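Local coordinates for protein AncCDT-1 (Synthetic construct, PDB 5T0W) that binds arginine in its ligand pocket and probably serves as a periplasmic-type amino acid-binding protein, at residues A53-K58 and N225-Q230; Q111-K116 and K124-L129; K156-E161 and F167-S172. One frame throughout, in Å; residues are numbered along the deposited sequence.

Overall arrangement
The three contacts fall in two groups on opposite sides of the chain's centre. Contact 1 stands apart, its centre about 36 Å from that of contact 2 and about 35 Å from that of contact 3; it brings two helices far apart in sequence together through a buried tryptophan. Contacts 2 and 3 lie about 14 Å apart, centre to centre, and share one mixed sheet, touching each other where Val-170 packs on the backbone of Leu-114. Contact 2 is a buried, wholly apolar meeting of a strand with the segment that follows it. Contact 3 is only partly buried, and there an arginine-glutamate salt bridge, with a phenylalanine edge beside it, joins a strand to the helix that follows.

Contact 1: A53-K58 and N225-Q230; sequences AKALAK and NNWLKQ
Leu-56 lies across one face of the Trp-227 indole, the two side chains crossing at about a right angle. Its CB sits over the six-membered ring, 3.8 Å from the ring centroid and 14° off the normal, a clear CH-pi contact. Beyond it, Leu-56 CD1 reaches back over the ring fusion, 4.0 Å from Trp-227 CD2, while on the pyrrole side the Leu-56 backbone takes over, with Leu-56 N 3.6 Å from Trp-227 NE1. The indole therefore lies against the helix backbone as well as against a side chain. Ala-55 comes from another direction: its CB is in the ring plane at the edge, 3.9 Å from Trp-227 NE1 and 4.1 Å from CZ2. The small methyl lets the rim of the indole come close to helix 48-60.

That helix belongs to the beta-alpha-beta crossover between the adjacent parallel strands 24-29 and 63-68, in the lobe of the solute-binding fold built on the three-stranded parallel sheet. Helix 218-233, which follows a strand of the mixed sheet, packs against it. Trp-227 extends from this second helix with CG anti to the backbone N (chi1 153°), which carries the ring over to helix 48-60. Replacing it with an alanine would probably open a gap between the two helices and strip Leu-56 CB and CD1 of the flat surface they rest on. Met-87 also touches the indole, and Leu-56 reaches on to Leu-25 of the sheet and to Trp-223, one turn earlier on the tryptophan's own helix.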
ATOM      1  N   ALA A  53      11.859   3.699  -4.753  1.00 22.59           N
ATOM      2  CA  ALA A  53      12.931   2.789  -4.355  1.00 22.66           C
ATOM      3  C   ALA A  53      14.181   3.000  -5.206  1.00 23.59           C
ATOM      4  O   ALA A  53      15.290   3.096  -4.680  1.00 23.63           O
ATOM      5  CB  ALA A  53      12.477   1.354  -4.449  1.00 22.82           C
ATOM      6  N   LYS A  54      13.994   3.096  -6.515  1.00 24.51           N
ATOM      7  CA  LYS A  54      15.111   3.345  -7.414  1.00 25.68           C
ATOM      8  C   LYS A  54      15.801   4.638  -7.086  1.00 25.63           C
ATOM      9  O   LYS A  54      17.035   4.692  -7.082  1.00 26.21           O
ATOM     10  CB  LYS A  54      14.645   3.401  -8.854  1.00 26.96           C
ATOM     11  CG  LYS A  54      14.276   2.037  -9.385  1.00 27.62           C
ATOM     12  CD  LYS A  54      13.936   2.120 -10.857  1.00 29.22           C
ATOM     13  CE  LYS A  54      13.693   0.721 -11.386  1.00 30.13           C
ATOM     14  NZ  LYS A  54      12.940   0.815 -12.649  1.00 31.53           N
ATOM     15  N   ALA A  55      15.022   5.689  -6.842  1.00 25.19           N
ATOM     16  CA  ALA A  55      15.592   7.011  -6.555  1.00 25.39           C
ATOM     17  C   ALA A  55      16.437   6.951  -5.286  1.00 24.74           C
ATOM     18  O   ALA A  55      17.529   7.518  -5.231  1.00 25.31           O
ATOM     19  CB  ALA A  55      14.485   8.074  -6.426  1.00 25.19           C
ATOM     20  N   LEU A  56      15.901   6.299  -4.258  1.00 23.72           N
ATOM     21  CA  LEU A  56      16.612   6.138  -2.992  1.00 23.28           C
ATOM     22  C   LEU A  56      17.932   5.377  -3.178  1.00 23.91           C
ATOM     23  O   LEU A  56      18.979   5.793  -2.683  1.00 24.26           O
ATOM     24  CB  LEU A  56      15.729   5.398  -1.963  1.00 22.34           C
ATOM     25  CG  LEU A  56      16.403   4.982  -0.657  1.00 22.13           C
ATOM     26  CD1 LEU A  56      17.119   6.139  -0.000  1.00 22.38           C
ATOM     27  CD2 LEU A  56      15.361   4.434   0.304  1.00 21.42           C
ATOM     28  N   ALA A  57      17.871   4.261  -3.891  1.00 24.23           N
ATOM     29  CA  ALA A  57      19.079   3.517  -4.218  1.00 25.09           C
ATOM     30  C   ALA A  57      20.133   4.401  -4.900  1.00 26.09           C
ATOM     31  O   ALA A  57      21.258   4.448  -4.445  1.00 26.50           O
ATOM     32  CB  ALA A  57      18.725   2.331  -5.071  1.00 25.58           C
ATOM     33  N   LYS A  58      19.762   5.122  -5.951  1.00 26.62           N
ATOM     34  CA  LYS A  58      20.672   6.091  -6.582  1.00 27.72           C
ATOM     35  C   LYS A  58      21.311   7.035  -5.545  1.00 27.50           C
ATOM     36  O   LYS A  58      22.534   7.089  -5.426  1.00 28.23           O
ATOM     37  CB  LYS A  58      19.961   6.910  -7.669  1.00 28.36           C
ATOM     38  N   ASN A 225      14.551  10.351   5.260  1.00 17.70           N
ATOM     39  CA  ASN A 225      13.830  11.603   5.357  1.00 18.06           C
ATOM     40  C   ASN A 225      14.543  12.708   4.597  1.00 18.62           C
ATOM     41  O   ASN A 225      13.896  13.495   3.926  1.00 19.04           O
ATOM     42  CB  ASN A 225      13.565  12.027   6.801  1.00 18.27           C
ATOM     43  CG  ASN A 225      12.443  11.234   7.436  1.00 18.28           C
ATOM     44  OD1 ASN A 225      11.477  10.826   6.770  1.00 18.17           O
ATOM     45  ND2 ASN A 225      12.589  10.953   8.715  1.00 18.55           N
ATOM     46  N   ASN A 226      15.866  12.765   4.688  1.00 19.04           N
ATOM     47  CA  ASN A 226      16.582  13.780   3.988  1.00 19.83           C
ATOM     48  C   ASN A 226      16.327  13.634   2.486  1.00 20.27           C
ATOM     49  O   ASN A 226      16.068  14.620   1.794  1.00 20.82           O
ATOM     50  CB  ASN A 226      18.095  13.690   4.277  1.00 20.00           C
ATOM     51  CG  ASN A 226      18.476  14.254   5.633  1.00 20.26           C
ATOM     52  OD1 ASN A 226      17.763  15.085   6.202  1.00 20.57           O
ATOM     53  ND2 ASN A 226      19.634  13.832   6.141  1.00 20.35           N
ATOM     54  N   TRP A 227      16.405  12.389   2.021  1.00 20.26           N
ATOM     55  CA  TRP A 227      16.305  12.058   0.605  1.00 20.93           C
ATOM     56  C   TRP A 227      14.947  12.466   0.069  1.00 21.52           C
ATOM     57  O   TRP A 227      14.834  13.005  -1.014  1.00 22.29           O
ATOM     58  CB  TRP A 227      16.527  10.535   0.411  1.00 20.70           C
ATOM     59  CG  TRP A 227      15.863   9.995  -0.780  1.00 20.94           C
ATOM     60  CD1 TRP A 227      16.234  10.172  -2.057  1.00 21.66           C
ATOM     61  CD2 TRP A 227      14.678   9.209  -0.804  1.00 20.72           C
ATOM     62  NE1 TRP A 227      15.354   9.538  -2.899  1.00 21.93           N
ATOM     63  CE2 TRP A 227      14.376   8.956  -2.152  1.00 21.36           C
ATOM     64  CE3 TRP A 227      13.818   8.717   0.182  1.00 20.30           C
ATOM     65  CZ2 TRP A 227      13.253   8.216  -2.554  1.00 21.46           C
ATOM     66  CZ3 TRP A 227      12.699   7.961  -0.216  1.00 20.45           C
ATOM     67  CH2 TRP A 227      12.437   7.719  -1.585  1.00 20.95           C
ATOM     68  N   LEU A 228      13.920  12.141   0.833  1.00 21.71           N
ATOM     69  CA  LEU A 228      12.565  12.423   0.480  1.00 22.40           C
ATOM     70  C   LEU A 228      12.383  13.915   0.443  1.00 23.60           C
ATOM     71  O   LEU A 228      11.829  14.457  -0.509  1.00 24.43           O
ATOM     72  CB  LEU A 228      11.623  11.791   1.512  1.00 21.99           C
ATOM     73  CG  LEU A 228      10.125  11.934   1.270  1.00 22.24           C
ATOM     74  CD1 LEU A 228       9.733  11.408  -0.113  1.00 22.51           C
ATOM     75  CD2 LEU A 228       9.368  11.196   2.369  1.00 22.02           C
ATOM     76  N   LYS A 229      12.828  14.587   1.489  1.00 24.38           N
ATOM     77  CA  LYS A 229      12.786  16.049   1.564  1.00 25.96           C
ATOM     78  C   LYS A 229      13.344  16.681   0.293  1.00 26.56           C
ATOM     79  O   LYS A 229      12.750  17.565  -0.299  1.00 27.13           O
ATOM     80  CB  LYS A 229      13.608  16.477   2.767  1.00 26.76           C
ATOM     81  CG  LYS A 229      13.180  17.749   3.436  1.00 28.49           C
ATOM     82  CD  LYS A 229      14.052  17.982   4.644  1.00 29.52           C
ATOM     83  CE  LYS A 229      13.706  17.094   5.894  1.00 29.60           C
ATOM     84  NZ  LYS A 229      13.173  17.887   7.050  1.00 30.93           N
ATOM     85  N   GLN A 230      14.501  16.190  -0.112  1.00 26.93           N
ATOM     86  CA  GLN A 230      15.190  16.641  -1.315  1.00 28.27           C
ATOM     87  C   GLN A 230      14.345  16.485  -2.581  1.00 28.87           C
ATOM     88  O   GLN A 230      14.354  17.359  -3.422  1.00 29.94           O
ATOM     89  CB  GLN A 230      16.541  15.904  -1.459  1.00 28.14           C
ATOM     90  CG  GLN A 230      17.317  16.195  -2.736  1.00 29.47           C
ATOM     91  CD  GLN A 230      17.746  17.627  -2.841  1.00 31.04           C
ATOM     92  OE1 GLN A 230      17.984  18.292  -1.828  1.00 31.79           O
ATOM     93  NE2 GLN A 230      17.775  18.152  -4.063  1.00 32.46           N
TER

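Contact 2: Q111-K116 and K124-L129; sequences QTILVK and KSFEDL
The ring of Phe-126 receives the end of Ile-113 on a slant: CD1 of the isoleucine comes to 3.7 Å from Phe-126 CD1, approaching the ring obliquely. The other flat group here, the Asp-128 carboxylate, works within its own segment. Lys-124 N donates to Asp-128 OD2 at 2.8 Å, arriving from above the carboxylate plane, 42° out of it, and so ties the two ends of this bend together. Leu-129 N bonds back to Phe-126 O at 2.9 Å, and the folded backbone presents Phe-126 and Leu-129 to the same isoleucine.

Ile-113 and Leu-129 reach toward each other tip to tip. Leu-129 CD1 is 3.7 Å from Ile-113 CG2 and 3.9 Å from Ile-113 CD1, so a single methyl meets both branches. Ile-113 CG1 anti to the carbonyl carbon (chi1 -58°), with the chain extended at chi2, sends CD1 to the phenylalanine ring as well as to Leu-129, while CG2 meets Leu-129 alone of the two.

Leu-129 also packs on Val-134 and Leu-152. On the other side of strand 107-115, Thr-112 and Leu-114 face helix 182-189. The contact thus packs the segment after strand 107-115 against part of one face of the mixed sheet in the second lobe of a family 3 solute-binding protein, and the Gln-111 end of the same strand lies by the arginine pocket, where Gln-111 NE2 bonds to OD1 of the pocket residue Asp-181.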
ATOM      1  N   GLN A 111     -10.006   5.397   2.181  1.00 27.53           N
ATOM      2  CA  GLN A 111     -10.594   4.083   1.966  1.00 27.76           C
ATOM      3  C   GLN A 111     -11.688   4.308   0.970  1.00 28.75           C
ATOM      4  O   GLN A 111     -12.495   5.194   1.147  1.00 29.61           O
ATOM      5  CB  GLN A 111     -11.151   3.502   3.280  1.00 28.04           C
ATOM      6  CG  GLN A 111     -10.093   3.119   4.287  1.00 27.27           C
ATOM      7  CD  GLN A 111      -9.075   2.229   3.637  1.00 26.83           C
ATOM      8  OE1 GLN A 111      -9.418   1.156   3.140  1.00 27.52           O
ATOM      9  NE2 GLN A 111      -7.815   2.652   3.621  1.00 26.15           N
ATOM     10  N   THR A 112     -11.746   3.447  -0.042  1.00 28.91           N
ATOM     11  CA  THR A 112     -12.815   3.469  -1.047  1.00 29.98           C
ATOM     12  C   THR A 112     -13.500   2.103  -1.184  1.00 30.35           C
ATOM     13  O   THR A 112     -12.884   1.067  -1.002  1.00 29.72           O
ATOM     14  CB  THR A 112     -12.222   3.881  -2.371  1.00 30.27           C
ATOM     15  OG1 THR A 112     -11.594   5.148  -2.186  1.00 29.97           O
ATOM     16  CG2 THR A 112     -13.271   3.978  -3.439  1.00 31.92           C
ATOM     17  N   ILE A 113     -14.800   2.138  -1.455  1.00 31.60           N
ATOM     18  CA  ILE A 113     -15.612   0.942  -1.672  1.00 32.51           C
ATOM     19  C   ILE A 113     -15.799   0.747  -3.161  1.00 33.77           C
ATOM     20  O   ILE A 113     -16.128   1.670  -3.878  1.00 34.49           O
ATOM     21  CB  ILE A 113     -17.017   1.082  -1.053  1.00 33.45           C
ATOM     22  CG1 ILE A 113     -16.939   1.367   0.441  1.00 32.62           C
ATOM     23  CG2 ILE A 113     -17.840  -0.172  -1.308  1.00 34.60           C
ATOM     24  CD1 ILE A 113     -18.198   1.974   1.002  1.00 33.69           C
ATOM     25  N   LEU A 114     -15.640  -0.484  -3.599  1.00 34.43           N
ATOM     26  CA  LEU A 114     -15.811  -0.856  -4.984  1.00 36.24           C
ATOM     27  C   LEU A 114     -16.960  -1.840  -5.065  1.00 38.08           C
ATOM     28  O   LEU A 114     -17.020  -2.754  -4.260  1.00 37.60           O
ATOM     29  CB  LEU A 114     -14.538  -1.534  -5.449  1.00 35.80           C
ATOM     30  CG  LEU A 114     -13.951  -1.137  -6.793  1.00 36.48           C
ATOM     31  CD1 LEU A 114     -13.534   0.322  -6.743  1.00 35.87           C
ATOM     32  CD2 LEU A 114     -12.734  -2.004  -7.087  1.00 35.95           C
ATOM     33  N   VAL A 115     -17.866  -1.633  -6.020  1.00 40.40           N
ATOM     34  CA  VAL A 115     -18.991  -2.550  -6.268  1.00 42.75           C
ATOM     35  C   VAL A 115     -19.256  -2.804  -7.768  1.00 45.42           C
ATOM     36  O   VAL A 115     -18.705  -2.116  -8.627  1.00 45.72           O
ATOM     37  CB  VAL A 115     -20.296  -2.046  -5.617  1.00 43.37           C
ATOM     38  CG1 VAL A 115     -20.147  -1.991  -4.107  1.00 41.93           C
ATOM     39  CG2 VAL A 115     -20.694  -0.693  -6.160  1.00 43.90           C
ATOM     40  N   LYS A 116     -20.081  -3.803  -8.081  1.00 48.04           N
ATOM     41  CA  LYS A 116     -20.448  -4.079  -9.459  1.00 51.01           C
ATOM     42  C   LYS A 116     -21.315  -2.914  -9.931  1.00 53.28           C
ATOM     43  O   LYS A 116     -22.109  -2.382  -9.141  1.00 53.19           O
ATOM     44  CB  LYS A 116     -21.182  -5.417  -9.561  1.00 52.56           C
ATOM     45  N   LYS A 124     -25.237   3.598  -0.876  1.00 56.77           N
ATOM     46  CA  LYS A 124     -24.906   5.010  -0.737  1.00 56.08           C
ATOM     47  C   LYS A 124     -23.557   5.203  -0.035  1.00 53.27           C
ATOM     48  O   LYS A 124     -22.775   6.042  -0.451  1.00 52.86           O
ATOM     49  CB  LYS A 124     -26.021   5.754   0.028  1.00 57.37           C
ATOM     50  N   SER A 125     -23.313   4.457   1.049  1.00 51.84           N
ATOM     51  CA  SER A 125     -22.148   4.693   1.933  1.00 49.36           C
ATOM     52  C   SER A 125     -21.672   3.430   2.661  1.00 47.77           C
ATOM     53  O   SER A 125     -22.210   2.363   2.461  1.00 47.68           O
ATOM     54  CB  SER A 125     -22.487   5.781   2.979  1.00 49.78           C
ATOM     55  OG  SER A 125     -23.254   5.249   4.054  1.00 49.80           O
ATOM     56  N   PHE A 126     -20.681   3.596   3.534  1.00 44.11           N
ATOM     57  CA  PHE A 126     -20.199   2.528   4.418  1.00 41.24           C
ATOM     58  C   PHE A 126     -21.339   1.927   5.217  1.00 40.56           C
ATOM     59  O   PHE A 126     -21.459   0.729   5.319  1.00 39.27           O
ATOM     60  CB  PHE A 126     -19.220   3.082   5.453  1.00 41.80           C
ATOM     61  CG  PHE A 126     -17.889   2.446   5.508  1.00 40.46           C
ATOM     62  CD1 PHE A 126     -17.438   1.484   4.612  1.00 38.92           C
ATOM     63  CD2 PHE A 126     -17.093   2.790   6.585  1.00 41.67           C
ATOM     64  CE1 PHE A 126     -16.184   0.926   4.800  1.00 38.10           C
ATOM     65  CE2 PHE A 126     -15.841   2.239   6.774  1.00 40.62           C
ATOM     66  CZ  PHE A 126     -15.390   1.297   5.876  1.00 38.83           C
ATOM     67  N   GLU A 127     -22.153   2.779   5.826  1.00 42.35           N
ATOM     68  CA  GLU A 127     -23.289   2.321   6.616  1.00 42.15           C
ATOM     69  C   GLU A 127     -24.165   1.314   5.855  1.00 40.81           C
ATOM     70  O   GLU A 127     -24.668   0.366   6.451  1.00 40.16           O
ATOM     71  CB  GLU A 127     -24.119   3.516   7.148  1.00 45.13           C
ATOM     72  CG  GLU A 127     -23.995   3.697   8.665  1.00 45.97           C
ATOM     73  CD  GLU A 127     -23.939   2.359   9.426  1.00 43.93           C
ATOM     74  OE1 GLU A 127     -22.921   2.100  10.147  1.00 42.85           O
ATOM     75  OE2 GLU A 127     -24.893   1.545   9.266  1.00 43.41           O
ATOM     76  N   ASP A 128     -24.364   1.533   4.563  1.00 41.17           N
ATOM     77  CA  ASP A 128     -25.206   0.651   3.759  1.00 41.25           C
ATOM     78  C   ASP A 128     -24.633  -0.773   3.633  1.00 38.50           C
ATOM     79  O   ASP A 128     -25.356  -1.685   3.235  1.00 39.32           O
ATOM     80  CB  ASP A 128     -25.459   1.252   2.368  1.00 43.60           C
ATOM     81  CG  ASP A 128     -26.325   2.485   2.419  1.00 46.99           C
ATOM     82  OD1 ASP A 128     -26.558   3.030   3.522  1.00 47.76           O
ATOM     83  OD2 ASP A 128     -26.776   2.930   1.345  1.00 49.97           O
ATOM     84  N   LEU A 129     -23.347  -0.941   3.923  1.00 35.69           N
ATOM     85  CA  LEU A 129     -22.694  -2.236   3.884  1.00 33.53           C
ATOM     86  C   LEU A 129     -22.730  -2.963   5.229  1.00 32.11           C
ATOM     87  O   LEU A 129     -22.425  -4.143   5.287  1.00 31.04           O
ATOM     88  CB  LEU A 129     -21.224  -2.097   3.453  1.00 32.42           C
ATOM     89  CG  LEU A 129     -20.923  -1.851   1.967  1.00 33.47           C
ATOM     90  CD1 LEU A 129     -19.459  -1.604   1.659  1.00 32.41           C
ATOM     91  CD2 LEU A 129     -21.419  -2.990   1.093  1.00 34.24           C
TER

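Contact 3: K156-E161 and F167-S172; sequences KIRTFE and FQEVVS
Glu-169 OE2 forms a salt bridge with Arg-158 NH1 at 2.6 Å, and Phe-160 CZ stands 3.4 Å from the same oxygen. The bridge is one-pronged. OE2 lies near the guanidinium plane, at its edge by NH1, but the carboxylate is turned 84° from that plane, so the two groups do not pair side by side. Phe-160 also offers an edge: OE2 sits in the plane of its ring, beyond CZ, with ring and carboxylate 75° apart. The carboxylate therefore faces the ring's hydrogen-bearing rim, whose slight positive character is likely to suit the anion. The aliphatic part of the glutamate shares in this, since Phe-160 CZ also lies 4.0 Å from Glu-169 CB.

The glutamate reaches across from the helix with CG anti to its own backbone N (chi1 -157°), then bends at chi2, so that the side chain crosses both partners at about a right angle. Arg-158, itself exposed, bends at chi2 and chi3 to reach it. The other oxygen, Glu-169 OE1, has a salt bridge to Arg-174 NE, a little further along the chain. Two arginines on separate oxygens probably fix the turn of this buried carboxylate and favour its charged form.

Strand 156-160 runs parallel to 135-139, with Arg-158 bonded through its backbone to Val-136 and Val-138. Ile-157 and Thr-159 point to helix 143-151, while Arg-158 and Phe-160 meet helix 163-171 on the other face. That helix belongs to a beta-alpha-beta crossover that passes over 135-139 to reach strand 177-181, and its Phe-167 stacks on Tyr-188 of helix 182-189.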
ATOM      1  N   LYS A 156     -20.300  -9.692   6.747  1.00 33.59           N
ATOM      2  CA  LYS A 156     -19.354 -10.794   6.639  1.00 34.58           C
ATOM      3  C   LYS A 156     -18.087 -10.317   5.914  1.00 32.50           C
ATOM      4  O   LYS A 156     -18.101 -10.086   4.733  1.00 31.85           O
ATOM      5  CB  LYS A 156     -19.973 -11.970   5.896  1.00 37.41           C
ATOM      6  CG  LYS A 156     -21.070 -12.650   6.677  1.00 40.60           C
ATOM      7  CD  LYS A 156     -21.813 -13.678   5.824  1.00 44.10           C
ATOM      8  CE  LYS A 156     -22.845 -14.445   6.632  1.00 46.69           C
ATOM      9  NZ  LYS A 156     -23.687 -15.293   5.743  1.00 50.35           N
ATOM     10  N   ILE A 157     -16.991 -10.227   6.642  1.00 31.68           N
ATOM     11  CA  ILE A 157     -15.728  -9.845   6.068  1.00 30.70           C
ATOM     12  C   ILE A 157     -14.979 -11.099   5.607  1.00 32.29           C
ATOM     13  O   ILE A 157     -14.792 -12.038   6.383  1.00 33.90           O
ATOM     14  CB  ILE A 157     -14.867  -9.094   7.075  1.00 29.97           C
ATOM     15  CG1 ILE A 157     -15.678  -8.002   7.775  1.00 29.90           C
ATOM     16  CG2 ILE A 157     -13.650  -8.506   6.389  1.00 28.92           C
ATOM     17  CD1 ILE A 157     -16.269  -6.984   6.840  1.00 29.36           C
ATOM     18  N   ARG A 158     -14.572 -11.111   4.342  1.00 32.51           N
ATOM     19  CA  ARG A 158     -13.770 -12.177   3.777  1.00 34.17           C
ATOM     20  C   ARG A 158     -12.404 -11.609   3.338  1.00 32.28           C
ATOM     21  O   ARG A 158     -12.317 -10.599   2.666  1.00 30.26           O
ATOM     22  CB  ARG A 158     -14.502 -12.814   2.599  1.00 37.08           C
ATOM     23  CG  ARG A 158     -15.746 -13.610   2.933  1.00 40.63           C
ATOM     24  CD  ARG A 158     -15.534 -15.126   2.940  1.00 45.22           C
ATOM     25  NE  ARG A 158     -16.740 -15.808   2.436  1.00 49.28           N
ATOM     26  CZ  ARG A 158     -17.093 -15.860   1.144  1.00 50.83           C
ATOM     27  NH1 ARG A 158     -16.333 -15.271   0.208  1.00 49.98           N
ATOM     28  NH2 ARG A 158     -18.209 -16.486   0.789  1.00 53.39           N
ATOM     29  N   THR A 159     -11.336 -12.259   3.769  1.00 29.93           N
ATOM     30  CA  THR A 159     -10.008 -11.738   3.591  1.00 30.48           C
ATOM     31  C   THR A 159      -9.271 -12.528   2.535  1.00 32.30           C
ATOM     32  O   THR A 159      -9.551 -13.695   2.307  1.00 33.79           O
ATOM     33  CB  THR A 159      -9.218 -11.804   4.905  1.00 31.72           C
ATOM     34  OG1 THR A 159      -8.987 -13.167   5.265  1.00 33.46           O
ATOM     35  CG2 THR A 159      -9.980 -11.118   6.025  1.00 31.02           C
ATOM     36  N   PHE A 160      -8.301 -11.886   1.908  1.00 33.26           N
ATOM     37  CA  PHE A 160      -7.539 -12.481   0.823  1.00 35.30           C
ATOM     38  C   PHE A 160      -6.063 -12.063   0.912  1.00 37.86           C
ATOM     39  O   PHE A 160      -5.759 -10.939   1.290  1.00 36.43           O
ATOM     40  CB  PHE A 160      -8.149 -12.042  -0.504  1.00 33.81           C
ATOM     41  CG  PHE A 160      -9.556 -12.504  -0.677  1.00 32.51           C
ATOM     42  CD1 PHE A 160      -9.808 -13.780  -1.169  1.00 34.35           C
ATOM     43  CD2 PHE A 160     -10.619 -11.713  -0.305  1.00 30.10           C
ATOM     44  CE1 PHE A 160     -11.107 -14.234  -1.299  1.00 33.41           C
ATOM     45  CE2 PHE A 160     -11.914 -12.165  -0.417  1.00 29.23           C
ATOM     46  CZ  PHE A 160     -12.164 -13.411  -0.922  1.00 30.88           C
ATOM     47  N   GLU A 161      -5.168 -12.973   0.553  1.00 42.21           N
ATOM     48  CA  GLU A 161      -3.745 -12.715   0.577  1.00 45.80           C
ATOM     49  C   GLU A 161      -3.377 -11.581  -0.367  1.00 46.99           C
ATOM     50  O   GLU A 161      -2.476 -10.786  -0.072  1.00 47.82           O
ATOM     51  CB  GLU A 161      -2.981 -13.984   0.153  1.00 49.23           C
ATOM     52  N   PHE A 167     -10.608  -8.471  -5.682  1.00 34.69           N
ATOM     53  CA  PHE A 167     -11.213  -7.952  -6.911  1.00 34.97           C
ATOM     54  C   PHE A 167     -12.030  -9.041  -7.581  1.00 36.09           C
ATOM     55  O   PHE A 167     -13.200  -8.846  -7.888  1.00 36.03           O
ATOM     56  CB  PHE A 167     -10.121  -7.397  -7.849  1.00 36.24           C
ATOM     57  CG  PHE A 167     -10.616  -6.975  -9.203  1.00 37.00           C
ATOM     58  CD1 PHE A 167     -11.475  -5.893  -9.345  1.00 35.82           C
ATOM     59  CD2 PHE A 167     -10.221  -7.662 -10.338  1.00 39.66           C
ATOM     60  CE1 PHE A 167     -11.944  -5.516 -10.597  1.00 37.31           C
ATOM     61  CE2 PHE A 167     -10.680  -7.297 -11.585  1.00 41.12           C
ATOM     62  CZ  PHE A 167     -11.542  -6.222 -11.718  1.00 40.02           C
ATOM     63  N   GLN A 168     -11.433 -10.209  -7.758  1.00 38.23           N
ATOM     64  CA  GLN A 168     -12.132 -11.339  -8.368  1.00 40.23           C
ATOM     65  C   GLN A 168     -13.416 -11.747  -7.595  1.00 38.27           C
ATOM     66  O   GLN A 168     -14.436 -12.059  -8.216  1.00 39.74           O
ATOM     67  CB  GLN A 168     -11.169 -12.520  -8.523  1.00 43.47           C
ATOM     68  CG  GLN A 168     -11.788 -13.758  -9.163  1.00 46.58           C
ATOM     69  CD  GLN A 168     -10.752 -14.651  -9.834  1.00 50.04           C
ATOM     70  OE1 GLN A 168      -9.544 -14.452  -9.663  1.00 51.80           O
ATOM     71  NE2 GLN A 168     -11.220 -15.639 -10.580  1.00 51.78           N
ATOM     72  N   GLU A 169     -13.365 -11.740  -6.262  1.00 35.60           N
ATOM     73  CA  GLU A 169     -14.558 -12.043  -5.452  1.00 33.64           C
ATOM     74  C   GLU A 169     -15.725 -11.128  -5.682  1.00 32.87           C
ATOM     75  O   GLU A 169     -16.874 -11.581  -5.670  1.00 33.54           O
ATOM     76  CB  GLU A 169     -14.306 -12.018  -3.945  1.00 31.61           C
ATOM     77  CG  GLU A 169     -15.327 -12.854  -3.225  1.00 30.72           C
ATOM     78  CD  GLU A 169     -14.838 -14.256  -3.063  1.00 31.82           C
ATOM     79  OE1 GLU A 169     -14.199 -14.791  -4.014  1.00 33.07           O
ATOM     80  OE2 GLU A 169     -15.090 -14.794  -1.980  1.00 31.20           O
ATOM     81  N   VAL A 170     -15.457  -9.842  -5.840  1.00 31.70           N
ATOM     82  CA  VAL A 170     -16.559  -8.933  -6.086  1.00 31.07           C
ATOM     83  C   VAL A 170     -17.078  -9.054  -7.523  1.00 31.78           C
ATOM     84  O   VAL A 170     -18.303  -9.015  -7.745  1.00 31.97           O
ATOM     85  CB  VAL A 170     -16.240  -7.484  -5.692  1.00 30.15           C
ATOM     86  CG1 VAL A 170     -15.140  -6.938  -6.560  1.00 31.69           C
ATOM     87  CG2 VAL A 170     -17.468  -6.618  -5.823  1.00 29.73           C
ATOM     88  N   VAL A 171     -16.189  -9.269  -8.489  1.00 32.76           N
ATOM     89  CA  VAL A 171     -16.660  -9.439  -9.879  1.00 34.15           C
ATOM     90  C   VAL A 171     -17.493 -10.700 -10.040  1.00 34.20           C
ATOM     91  O   VAL A 171     -18.508 -10.697 -10.754  1.00 34.98           O
ATOM     92  CB  VAL A 171     -15.507  -9.436 -10.900  1.00 36.46           C
ATOM     93  CG1 VAL A 171     -16.025  -9.680 -12.318  1.00 38.87           C
ATOM     94  CG2 VAL A 171     -14.786  -8.097 -10.844  1.00 35.85           C
ATOM     95  N   SER A 172     -17.052 -11.772  -9.390  1.00 33.38           N
ATOM     96  CA  SER A 172     -17.720 -13.058  -9.517  1.00 34.24           C
ATOM     97  C   SER A 172     -19.070 -13.083  -8.812  1.00 32.45           C
ATOM     98  O   SER A 172     -19.840 -14.023  -8.969  1.00 33.76           O
ATOM     99  CB  SER A 172     -16.816 -14.170  -8.974  1.00 35.01           C
ATOM    100  OG  SER A 172     -16.669 -14.059  -7.576  1.00 32.75           O
TER